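Local coordinates for alpha-L-rhamnosidase (Streptomyces avermitilis, PDB 3W5M), which hydrolyses terminal non-reducing alpha-L-rhamnose residues from alpha-L-rhamnosides, releasing rhamnose from citrus flavonoids and gum arabic, at residues S116-K121 and V354-Y359. Numbering follows the deposited sequence.
Sequences SQWSAK and VQYQTY
Y356 presents the face of its phenol ring to the edge of the W118 indole, and the touch is easiest to read by climbing the tyrosine from the strand. Its CB leaves the backbone toward the 116-121 segment and already lies 3.9 Å from W118 CZ2. One atom further on, CG makes the closest approach, 3.8 Å from the same CZ2, with CG falling near the indole plane. The ring then forks: CD2 is 4.0 Å and CD1 4.2 Å from W118 CZ2, so this single indole carbon sits over the root of the phenol rather than its middle. With the planes at 85° and the centroid of the indole's six-membered ring 5.5 Å from that of the phenol, this is a T-shaped stack. Y356 CG is tucked between its own backbone N and carbonyl carbon (chi1 74°), and the second torsion (chi2 84°) turns the ring face to the indole. Strand 353-360 belongs to a mixed five-stranded sheet of the alpha-L-rhamnosidase N-terminal domain, consistent with a beta-jelly roll, and is flanked by 316-326 and 471-474; W118 lies in the loop between strands 106-110 and 123-124, and its indole lies over this sheet, also touching Y322, L400 and I472. Q402 holds the loop backbone on both sides of the tryptophan, bonding Q117 O and S119 N. Beyond the indole, the phenol continues to OH, which hydrogen-bonds to D21 OD2 and L112 N.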
loop_
_atom_site.group_PDB
_atom_site.type_symbol
_atom_site.label_atom_id
_atom_site.label_comp_id
_atom_site.label_asym_id
_atom_site.label_seq_id
_atom_site.Cartn_x
_atom_site.Cartn_y
_atom_site.Cartn_z
ATOM N N SER A 116 19.195 -16.606 -14.480
ATOM C CA SER A 116 20.170 -16.886 -15.521
ATOM C C SER A 116 19.790 -16.282 -16.874
ATOM O O SER A 116 20.627 -16.181 -17.768
ATOM C CB SER A 116 20.431 -18.398 -15.638
ATOM O OG SER A 116 19.211 -19.120 -15.761
ATOM N N GLN A 117 18.530 -15.861 -17.012
ATOM C CA GLN A 117 18.055 -15.312 -18.272
ATOM C C GLN A 117 18.308 -13.808 -18.382
ATOM O O GLN A 117 18.089 -13.219 -19.458
ATOM C CB GLN A 117 16.586 -15.672 -18.511
ATOM C CG GLN A 117 16.374 -17.110 -18.969
ATOM C CD GLN A 117 16.581 -18.118 -17.854
ATOM O OE1 GLN A 117 17.655 -18.695 -17.723
ATOM N NE2 GLN A 117 15.566 -18.324 -17.045
ATOM N N TRP A 118 18.812 -13.205 -17.301
ATOM C CA TRP A 118 19.245 -11.807 -17.318
ATOM C C TRP A 118 20.720 -11.732 -17.660
ATOM O O TRP A 118 21.547 -12.466 -17.092
ATOM C CB TRP A 118 19.073 -11.130 -15.967
ATOM C CG TRP A 118 17.681 -10.907 -15.507
ATOM C CD1 TRP A 118 16.889 -11.781 -14.788
ATOM C CD2 TRP A 118 16.927 -9.692 -15.639
ATOM N NE1 TRP A 118 15.664 -11.189 -14.505
ATOM C CE2 TRP A 118 15.666 -9.907 -15.016
ATOM C CE3 TRP A 118 17.168 -8.461 -16.280
ATOM C CZ2 TRP A 118 14.668 -8.931 -14.987
ATOM C CZ3 TRP A 118 16.158 -7.480 -16.244
ATOM C CH2 TRP A 118 14.931 -7.725 -15.601
ATOM N N SER A 119 21.073 -10.843 -18.583
ATOM C CA SER A 119 22.471 -10.496 -18.751
ATOM C C SER A 119 22.740 -9.011 -18.411
ATOM O O SER A 119 23.886 -8.541 -18.443
ATOM C CB SER A 119 22.903 -10.808 -20.171
ATOM O OG SER A 119 22.135 -10.033 -21.068
ATOM N N ALA A 120 21.674 -8.276 -18.093
ATOM C CA ALA A 120 21.778 -6.876 -17.698
ATOM C C ALA A 120 22.628 -6.717 -16.418
ATOM O O ALA A 120 22.743 -7.660 -15.634
ATOM C CB ALA A 120 20.373 -6.305 -17.495
ATOM N N LYS A 121 23.225 -5.543 -16.217
ATOM C CA LYS A 121 23.934 -5.202 -14.973
ATOM C C LYS A 121 23.208 -4.112 -14.196
ATOM O O LYS A 121 22.625 -3.181 -14.792
ATOM C CB LYS A 121 25.355 -4.688 -15.259
ATOM C CG LYS A 121 26.154 -5.438 -16.313
ATOM C CD LYS A 121 26.530 -6.838 -15.892
ATOM C CE LYS A 121 27.705 -7.321 -16.745
ATOM N NZ LYS A 121 27.669 -8.793 -16.950
ATOM N N VAL A 354 13.253 -9.077 -5.404
ATOM C CA VAL A 354 12.770 -7.857 -6.038
ATOM C C VAL A 354 11.861 -8.306 -7.191
ATOM O O VAL A 354 12.109 -9.326 -7.824
ATOM C CB VAL A 354 13.919 -6.930 -6.491
ATOM C CG1 VAL A 354 14.712 -7.519 -7.646
ATOM C CG2 VAL A 354 13.390 -5.513 -6.820
ATOM N N GLN A 355 10.813 -7.541 -7.469
ATOM C CA GLN A 355 9.864 -7.929 -8.517
ATOM C C GLN A 355 10.214 -7.164 -9.798
ATOM O O GLN A 355 10.579 -6.007 -9.717
ATOM C CB GLN A 355 8.428 -7.634 -8.069
ATOM C CG GLN A 355 8.027 -8.474 -6.871
ATOM C CD GLN A 355 6.527 -8.609 -6.681
ATOM O OE1 GLN A 355 5.934 -9.697 -6.892
ATOM N NE2 GLN A 355 5.912 -7.530 -6.290
ATOM N N TYR A 356 10.148 -7.819 -10.952
ATOM C CA TYR A 356 10.396 -7.122 -12.250
ATOM C C TYR A 356 9.108 -7.038 -13.075
ATOM O O TYR A 356 8.127 -7.797 -12.861
ATOM C CB TYR A 356 11.530 -7.794 -13.065
ATOM C CG TYR A 356 11.145 -9.107 -13.714
ATOM C CD1 TYR A 356 10.479 -9.140 -14.955
ATOM C CD2 TYR A 356 11.438 -10.326 -13.085
ATOM C CE1 TYR A 356 10.116 -10.343 -15.550
ATOM C CE2 TYR A 356 11.105 -11.541 -13.688
ATOM C CZ TYR A 356 10.445 -11.547 -14.909
ATOM O OH TYR A 356 10.063 -12.725 -15.508
ATOM N N GLN A 357 9.105 -6.082 -14.001
ATOM C CA GLN A 357 7.947 -5.795 -14.863
ATOM C C GLN A 357 8.313 -6.126 -16.297
ATOM O O GLN A 357 9.483 -6.058 -16.675
ATOM C CB GLN A 357 7.514 -4.310 -14.769
ATOM C CG GLN A 357 7.065 -3.823 -13.377
ATOM C CD GLN A 357 8.145 -3.891 -12.322
ATOM O OE1 GLN A 357 9.208 -3.265 -12.459
ATOM N NE2 GLN A 357 7.907 -4.704 -11.269
ATOM N N THR A 358 7.300 -6.492 -17.080
ATOM C CA THR A 358 7.469 -6.832 -18.497
ATOM C C THR A 358 6.563 -5.912 -19.322
ATOM O O THR A 358 5.367 -5.789 -19.021
ATOM C CB THR A 358 7.055 -8.287 -18.772
ATOM O OG1 THR A 358 7.847 -9.176 -17.966
ATOM C CG2 THR A 358 7.285 -8.650 -20.249
ATOM N N TYR A 359 7.144 -5.279 -20.344
ATOM C CA TYR A 359 6.392 -4.357 -21.197
ATOM C C TYR A 359 6.530 -4.744 -22.649
ATOM O O TYR A 359 7.605 -5.129 -23.090
ATOM C CB TYR A 359 6.864 -2.907 -21.006
ATOM C CG TYR A 359 6.877 -2.433 -19.574
ATOM C CD1 TYR A 359 5.697 -1.961 -18.959
ATOM C CD2 TYR A 359 8.069 -2.442 -18.819
ATOM C CE1 TYR A 359 5.695 -1.517 -17.637
ATOM C CE2 TYR A 359 8.066 -1.995 -17.486
ATOM C CZ TYR A 359 6.873 -1.535 -16.911
ATOM O OH TYR A 359 6.863 -1.092 -15.588
#